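Local coordinates for delta-aminolevulinic acid dehydratase (Toxoplasma gondii ME49, PDB 3OBK), which catalyses the condensation of two molecules of 5-aminolevulinate to porphobilinogen, an early step of tetrapyrrole biosynthesis, and assembles as an octamer, at residues P23-N26 and R27-R30; D112-L115 and P116-I119; H163-C166 and K167-I170; W340-E343 and D344-T348. One frame throughout, in Å; residues are numbered along the deposited sequence.

Interaction 1 of 4, residues P23-N26 and R27-R30; sequences PRRN and RKNR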
# COMPACT_ATOMS: atom_id res chain seq x y z
N PRO A 23 -16.00 -15.84 15.88
CA PRO A 23 -15.33 -14.80 16.69
C PRO A 23 -15.72 -14.80 18.17
O PRO A 23 -14.92 -14.37 19.01
CB PRO A 23 -15.79 -13.49 16.03
CG PRO A 23 -15.93 -13.88 14.59
CD PRO A 23 -16.43 -15.31 14.58
N ARG A 24 -16.92 -15.29 18.47
CA ARG A 24 -17.37 -15.41 19.86
C ARG A 24 -16.48 -16.29 20.74
O ARG A 24 -16.46 -16.10 21.95
CB ARG A 24 -18.81 -15.93 19.93
CG ARG A 24 -19.86 -14.88 19.55
CD ARG A 24 -21.29 -15.40 19.81
NE ARG A 24 -21.51 -15.68 21.23
CZ ARG A 24 -22.48 -16.45 21.74
NH1 ARG A 24 -22.55 -16.63 23.05
NH2 ARG A 24 -23.39 -17.02 20.96
N ARG A 25 -15.77 -17.25 20.15
CA ARG A 25 -14.87 -18.08 20.93
C ARG A 25 -13.77 -17.26 21.61
O ARG A 25 -13.37 -17.56 22.72
CB ARG A 25 -14.25 -19.17 20.07
CG ARG A 25 -15.14 -20.41 19.82
CD ARG A 25 -14.32 -21.55 19.19
NE ARG A 25 -13.98 -21.27 17.79
CZ ARG A 25 -14.49 -21.90 16.73
NH1 ARG A 25 -14.10 -21.52 15.53
NH2 ARG A 25 -15.40 -22.88 16.84
N ASN A 26 -13.29 -16.21 20.98
CA ASN A 26 -12.29 -15.36 21.62
C ASN A 26 -12.93 -14.36 22.57
O ASN A 26 -12.24 -13.50 23.10
CB ASN A 26 -11.43 -14.63 20.59
CG ASN A 26 -10.51 -15.57 19.83
OD1 ASN A 26 -10.20 -16.68 20.28
ND2 ASN A 26 -10.05 -15.13 18.67
N ARG A 27 -14.23 -14.49 22.80
CA ARG A 27 -14.93 -13.70 23.83
C ARG A 27 -15.47 -14.54 25.01
O ARG A 27 -15.98 -13.99 25.96
CB ARG A 27 -16.09 -12.91 23.19
CG ARG A 27 -15.74 -12.13 21.96
CD ARG A 27 -16.88 -11.20 21.43
NE ARG A 27 -16.43 -10.73 20.13
CZ ARG A 27 -17.00 -10.96 18.95
NH1 ARG A 27 -18.18 -11.54 18.84
NH2 ARG A 27 -16.39 -10.54 17.85
N LYS A 28 -15.33 -15.86 24.92
CA LYS A 28 -15.82 -16.90 25.86
C LYS A 28 -15.90 -16.54 27.34
O LYS A 28 -16.86 -16.89 28.01
CB LYS A 28 -14.91 -18.15 25.73
CG LYS A 28 -15.52 -19.30 25.00
CD LYS A 28 -14.52 -20.18 24.20
CE LYS A 28 -13.32 -20.70 24.96
NZ LYS A 28 -13.09 -22.12 24.53
N ASN A 29 -14.86 -15.91 27.84
CA ASN A 29 -14.75 -15.57 29.24
C ASN A 29 -13.68 -14.49 29.41
O ASN A 29 -13.01 -14.13 28.46
CB ASN A 29 -14.44 -16.81 30.10
CG ASN A 29 -13.18 -17.53 29.65
OD1 ASN A 29 -12.12 -16.93 29.50
ND2 ASN A 29 -13.31 -18.82 29.39
N ARG A 30 -13.55 -13.97 30.63
CA ARG A 30 -12.61 -12.92 30.93
C ARG A 30 -11.19 -13.36 30.59
O ARG A 30 -10.46 -12.63 29.96
CB ARG A 30 -12.75 -12.47 32.40
CG ARG A 30 -11.67 -11.47 32.87
CD ARG A 30 -12.24 -10.22 33.49
NE ARG A 30 -11.38 -9.70 34.55
CZ ARG A 30 -10.55 -8.65 34.45
NH1 ARG A 30 -10.43 -7.97 33.29
NH2 ARG A 30 -9.83 -8.28 35.53

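Interaction 2 of 4, residues D112-L115 and P116-I119; sequences DGLL and PRAI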
# COMPACT_ATOMS: atom_id res chain seq x y z
N ASP A 112 6.77 37.33 35.69
CA ASP A 112 6.21 37.37 37.04
C ASP A 112 4.71 37.17 37.05
O ASP A 112 4.06 37.40 38.06
CB ASP A 112 6.54 38.71 37.70
CG ASP A 112 8.04 38.95 37.79
OD1 ASP A 112 8.78 37.99 38.16
OD2 ASP A 112 8.46 40.11 37.51
N GLY A 113 4.16 36.74 35.92
CA GLY A 113 2.72 36.50 35.80
C GLY A 113 2.30 35.19 36.43
O GLY A 113 3.15 34.38 36.83
N LEU A 114 0.99 34.98 36.51
CA LEU A 114 0.45 33.84 37.26
C LEU A 114 0.99 32.51 36.75
O LEU A 114 1.48 31.70 37.53
CB LEU A 114 -1.08 33.84 37.25
CG LEU A 114 -1.77 32.64 37.93
CD1 LEU A 114 -1.50 32.54 39.42
CD2 LEU A 114 -3.24 32.72 37.66
N LEU A 115 0.92 32.26 35.45
CA LEU A 115 1.35 30.94 34.98
C LEU A 115 2.82 30.66 35.30
O LEU A 115 3.12 29.62 35.89
CB LEU A 115 1.05 30.72 33.49
CG LEU A 115 1.04 29.27 33.03
CD1 LEU A 115 0.15 28.41 33.92
CD2 LEU A 115 0.59 29.23 31.55
N PRO A 116 3.75 31.56 34.94
CA PRO A 116 5.14 31.27 35.33
C PRO A 116 5.33 31.03 36.82
O PRO A 116 6.12 30.20 37.20
CB PRO A 116 5.90 32.53 34.90
CG PRO A 116 5.16 33.01 33.77
CD PRO A 116 3.69 32.75 34.08
N ARG A 117 4.62 31.76 37.67
CA ARG A 117 4.73 31.54 39.11
C ARG A 117 4.15 30.18 39.51
O ARG A 117 4.66 29.53 40.42
CB ARG A 117 4.04 32.66 39.90
CG ARG A 117 4.78 33.97 39.89
CD ARG A 117 4.08 35.01 40.79
NE ARG A 117 3.01 35.74 40.08
CZ ARG A 117 1.71 35.73 40.38
NH1 ARG A 117 0.90 36.48 39.64
NH2 ARG A 117 1.18 35.02 41.39
N ALA A 118 3.08 29.77 38.85
CA ALA A 118 2.47 28.47 39.12
C ALA A 118 3.43 27.35 38.79
O ALA A 118 3.55 26.38 39.55
CB ALA A 118 1.19 28.31 38.34
N ILE A 119 4.12 27.50 37.66
CA ILE A 119 5.12 26.53 37.25
C ILE A 119 6.28 26.47 38.23
O ILE A 119 6.70 25.39 38.63
CB ILE A 119 5.68 26.86 35.86
CG1 ILE A 119 4.63 26.65 34.78
CG2 ILE A 119 6.93 26.02 35.57
CD1 ILE A 119 5.12 27.07 33.41

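Interaction 3 of 4, residues H163-C166 and K167-I170; sequences HQLC and KQAI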
# COMPACT_ATOMS: atom_id res chain seq x y z
N HIS A 163 5.25 35.81 16.64
CA HIS A 163 6.28 36.52 17.41
C HIS A 163 5.93 36.55 18.91
O HIS A 163 6.79 36.25 19.75
CB HIS A 163 6.47 37.92 16.85
CG HIS A 163 7.68 38.65 17.37
ND1 HIS A 163 8.81 38.00 17.84
CD2 HIS A 163 7.95 39.98 17.44
CE1 HIS A 163 9.72 38.90 18.19
NE2 HIS A 163 9.23 40.10 17.94
N GLN A 164 4.67 36.88 19.22
CA GLN A 164 4.17 36.85 20.60
C GLN A 164 4.26 35.46 21.21
O GLN A 164 4.67 35.30 22.37
CB GLN A 164 2.72 37.32 20.69
CG GLN A 164 2.41 38.76 20.26
CD GLN A 164 3.25 39.80 20.97
OE1 GLN A 164 4.41 39.97 20.65
NE2 GLN A 164 2.67 40.51 21.92
N LEU A 165 3.87 34.44 20.45
CA LEU A 165 3.90 33.07 20.97
C LEU A 165 5.33 32.59 21.23
O LEU A 165 5.56 31.79 22.17
CB LEU A 165 3.24 32.10 20.00
CG LEU A 165 1.79 32.35 19.65
CD1 LEU A 165 1.35 31.39 18.56
CD2 LEU A 165 0.94 32.24 20.88
N CYS A 166 6.28 33.07 20.42
CA CYS A 166 7.68 32.78 20.67
C CYS A 166 8.12 33.37 22.01
O CYS A 166 8.85 32.72 22.77
CB CYS A 166 8.58 33.27 19.54
SG CYS A 166 8.38 32.28 18.01
N LYS A 167 7.66 34.57 22.32
CA LYS A 167 8.03 35.17 23.59
C LYS A 167 7.40 34.40 24.71
O LYS A 167 8.06 34.11 25.68
CB LYS A 167 7.60 36.64 23.68
CG LYS A 167 8.37 37.60 22.79
CD LYS A 167 7.64 38.92 22.82
CE LYS A 167 8.34 40.03 22.10
NZ LYS A 167 7.76 41.33 22.59
N GLN A 168 6.13 34.06 24.56
CA GLN A 168 5.41 33.27 25.54
C GLN A 168 6.07 31.94 25.79
O GLN A 168 6.25 31.56 26.96
CB GLN A 168 3.97 33.00 25.12
CG GLN A 168 3.15 32.30 26.22
CD GLN A 168 1.74 32.00 25.81
OE1 GLN A 168 1.42 32.01 24.63
NE2 GLN A 168 0.88 31.75 26.78
N ALA A 169 6.41 31.22 24.72
CA ALA A 169 7.07 29.91 24.90
C ALA A 169 8.41 30.02 25.64
O ALA A 169 8.73 29.15 26.43
CB ALA A 169 7.24 29.13 23.55
N ILE A 170 9.18 31.08 25.39
CA ILE A 170 10.47 31.25 26.07
C ILE A 170 10.24 31.50 27.59
O ILE A 170 10.83 30.83 28.43
CB ILE A 170 11.35 32.36 25.40
CG1 ILE A 170 12.01 31.82 24.10
CG2 ILE A 170 12.45 32.83 26.33
CD1 ILE A 170 12.54 32.88 23.13

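Interaction 4 of 4, residues W340-E343 and D344-T348; sequences WMVE and DMKGT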
# COMPACT_ATOMS: atom_id res chain seq x y z
N TRP A 340 -9.78 5.43 40.69
CA TRP A 340 -10.55 4.23 40.57
C TRP A 340 -9.64 3.05 40.33
O TRP A 340 -9.79 1.99 40.92
CB TRP A 340 -11.53 4.34 39.43
CG TRP A 340 -12.71 5.20 39.72
CD1 TRP A 340 -13.38 5.31 40.91
CD2 TRP A 340 -13.39 6.04 38.80
NE1 TRP A 340 -14.43 6.18 40.78
CE2 TRP A 340 -14.46 6.64 39.49
CE3 TRP A 340 -13.21 6.33 37.45
CZ2 TRP A 340 -15.34 7.52 38.87
CZ3 TRP A 340 -14.08 7.22 36.84
CH2 TRP A 340 -15.13 7.80 37.54
N MET A 341 -8.67 3.24 39.46
CA MET A 341 -7.74 2.18 39.16
C MET A 341 -6.94 1.80 40.40
O MET A 341 -6.79 0.60 40.69
CB MET A 341 -6.81 2.59 38.01
CG MET A 341 -7.50 2.61 36.66
SD MET A 341 -6.46 3.20 35.30
CE MET A 341 -5.33 1.85 35.23
N VAL A 342 -6.47 2.81 41.15
CA VAL A 342 -5.64 2.52 42.34
C VAL A 342 -6.48 1.90 43.45
O VAL A 342 -6.08 0.94 44.04
CB VAL A 342 -4.84 3.75 42.80
CG1 VAL A 342 -4.15 3.48 44.15
CG2 VAL A 342 -3.81 4.16 41.70
N GLU A 343 -7.69 2.38 43.67
CA GLU A 343 -8.58 1.72 44.62
C GLU A 343 -8.90 0.26 44.30
O GLU A 343 -8.99 -0.58 45.20
CB GLU A 343 -9.86 2.54 44.82
CG GLU A 343 -9.65 3.67 45.81
CD GLU A 343 -10.69 4.81 45.75
OE1 GLU A 343 -11.66 4.75 44.91
OE2 GLU A 343 -10.50 5.77 46.55
N ASP A 344 -9.07 -0.05 43.01
CA ASP A 344 -9.41 -1.41 42.60
C ASP A 344 -8.22 -2.31 42.83
O ASP A 344 -8.35 -3.41 43.36
CB ASP A 344 -9.81 -1.45 41.14
CG ASP A 344 -10.25 -2.82 40.73
OD1 ASP A 344 -11.34 -3.23 41.15
OD2 ASP A 344 -9.52 -3.50 40.00
N MET A 345 -7.04 -1.81 42.50
CA MET A 345 -5.82 -2.60 42.66
C MET A 345 -5.49 -2.81 44.12
O MET A 345 -4.88 -3.82 44.47
CB MET A 345 -4.65 -1.90 41.98
CG MET A 345 -3.48 -2.76 41.63
SD MET A 345 -3.73 -3.85 40.21
CE MET A 345 -3.77 -5.41 41.08
N LYS A 346 -5.85 -1.86 44.98
CA LYS A 346 -5.57 -2.01 46.40
C LYS A 346 -6.65 -2.84 47.03
O LYS A 346 -6.45 -3.38 48.10
CB LYS A 346 -5.50 -0.66 47.11
CG LYS A 346 -4.15 0.02 47.07
CD LYS A 346 -4.28 1.44 47.67
CE LYS A 346 -2.95 2.08 48.15
NZ LYS A 346 -1.73 1.27 47.77
N GLY A 347 -7.78 -2.95 46.36
CA GLY A 347 -8.94 -3.66 46.91
C GLY A 347 -9.10 -5.06 46.36
O GLY A 347 -8.25 -5.91 46.55
N THR A 348 -10.21 -5.27 45.65
CA THR A 348 -10.67 -6.59 45.22
C THR A 348 -10.27 -6.90 43.79
O THR A 348 -10.54 -7.96 43.32
CB THR A 348 -12.21 -6.71 45.35
OG1 THR A 348 -12.81 -5.43 45.10
CG2 THR A 348 -12.60 -7.18 46.76

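Interaction 1 of 4, residues P23-N26 and R27-R30
R27 sets CG beside its own backbone N (chi1 -49°) and then runs extended from CG to NE, which carries its guanidinium back along the 3-10 turn to P23 and R24. The guanidinium lies over the first peptide of the turn: P23 O sits 4.0 Å above its plane, over the centre. NH2 meets the proline ring at CB, 3.5 Å away, and NH1 approaches R24 CG at 3.8 Å, where the two arginine chains cross at about a right angle. In the backbone, R27 N donates to R24 O at 2.9 Å, and a weak bond of 3.4 Å joins K28 N to R25 O. K28, bent at three torsions, lays its CD 3.2 Å from R25 O. A rigid proline suits the start of such a turn, and long basic chains suit its sides, since their polar ends can find partners on other subunits. R24 bonds to I156 O and N158 of the second subunit, K28 NZ to D204 O and D178 O of the third. R27 NH2 forms salt bridges with E248 and E252 of the second subunit, R25 NE with D262 of the third. The turn thus bridges two neighbouring subunits, and those carboxylates probably offset the charges of R27 and R25.

Interaction 2 of 4, residues D112-L115 and P116-I119
R117 reaches back past the first turn of helix 114-125 and gives its NE hydrogen to D112 O, at 2.8 Å with a nearly straight N-H...O angle of 169°. The acceptor lies in the guanidinium plane, while NE itself stands above the plane of the D112 carbonyl, 46° out of it. The bend at chi3 (-86°) turns the group over the chain, placing L114 CA against one of its faces, 3.6 Å above the plane. NH1 has a separate partner, forming a salt bridge with D54, so backbone and carboxylate together fix the rotation of the guanidinium. The G113 carbonyl, at the N-cap position, accepts R117 N at 3.1 Å; L114 O takes A118 N at 2.8 Å, and L115 O takes I119 N at 2.9 Å. P116 has no amide hydrogen to offer, which costs little in the first turn of a helix, and its CD rests on L115 CB at 3.4 Å. Small A118 suits the side facing helix 72-84, where it meets M72 and L75. L115 and I119 reach L92 and L172, so helix 114-125 packs on strand 89-95 and touches helices 72-84 and 158-175, as the crossover of the beta-alpha-beta unit 89-95, 114-125, 130-135.

Interaction 3 of 4, residues H163-C166 and K167-I170
K167 runs alongside Q164, one turn earlier in helix 158-175, and brings CE over the H163 ring. Its chain is extended beyond CG, and CE stands over one face of the imidazole, 4.2 Å above the plane and toward the rim, a loose aliphatic contact. On its other neighbour, CD passes 4.0 Å from Q164 OE1; these two side chains point the same way. A lysine suits the spot because its CE can lie over the rim of the ring while NZ reaches on to a weak hydrogen bond with Y109 OH. Its backbone N bonds to H163 O.

Q168 comes next, with CG swung opposite its backbone N (chi1 -173°) and the rest extended beside L165, so that OE1 stands 3.8 Å from L165 CD2. The amide end is used elsewhere, OE1 accepting from A136 N, just as Q164 NE2 gives to M104 O. Q168 N meets Q164 O at 2.9 Å, in the carbonyl plane.

A169 is short enough to face I193 of helix 189-199, and its N bonds to L165 O at 2.7 Å. I170 closes the run: its N donates to C166 O at 3.1 Å, with CG1 3.5 Å from that same oxygen. Regular i to i+4 bonding, with L165 and Q168 packed on V135 of strand 130-135, is what an outer helix of a TIM barrel presents to its strands.

Interaction 4 of 4, residues W340-E343 and D344-T348
The last turns of helix 334-346, which follows barrel strand 328-331, form this contact, and V342 and K346 carry its clearest side-chain meeting. They lie side by side and point the same way, V342 CG1 coming within 4.1 Å of K346 CD. V342 sets CG1 opposite its backbone N (chi1 172°), which directs that methyl toward the lysine methylenes. A branched apolar residue followed one turn later by a lysine is well placed here, since the valine also packs on Y85, while the lysine methylenes run beside it and the lysine end leads on at the exposed side. Three backbone bonds carry the helix through: D344 N to W340 O, M345 N to M341 O and K346 N to V342 O, each of 3.0 Å. G347 then departs from helical backbone angles, and its N makes a weak bond of 3.1 Å to D344 O. D344 faces the returning chain: OD1 accepts from K350 N, and OD2 from F351 N and T352 OG1, so an acidic residue gathers the donors of the segment beyond the helix. M341 packs on C355 of the third subunit, while M345 meets M345 of that subunit. Within the helix, D344 CB rests against the carbonyl it follows by one turn, 3.4 Å from W340 O.

From the N terminus, the four contacts follow one another in series; none nests in or crosses another, and each is a local turn that closes no long loop. Interaction 1 lies on the N-terminal arm, its centre about 34 Å from the centre of the chain. Interactions 2 and 3 then fall on helices 114-125 and 158-175 of the barrel wall, with centres about 15 Å apart; their segments do not touch, although the helices pack together through L115, I119 and L172. Interaction 4 ends helix 334-346. Its nearest atoms are about 7 Å from interaction 1, and both touch the third subunit, so arm and C-terminal helix both contact that subunit.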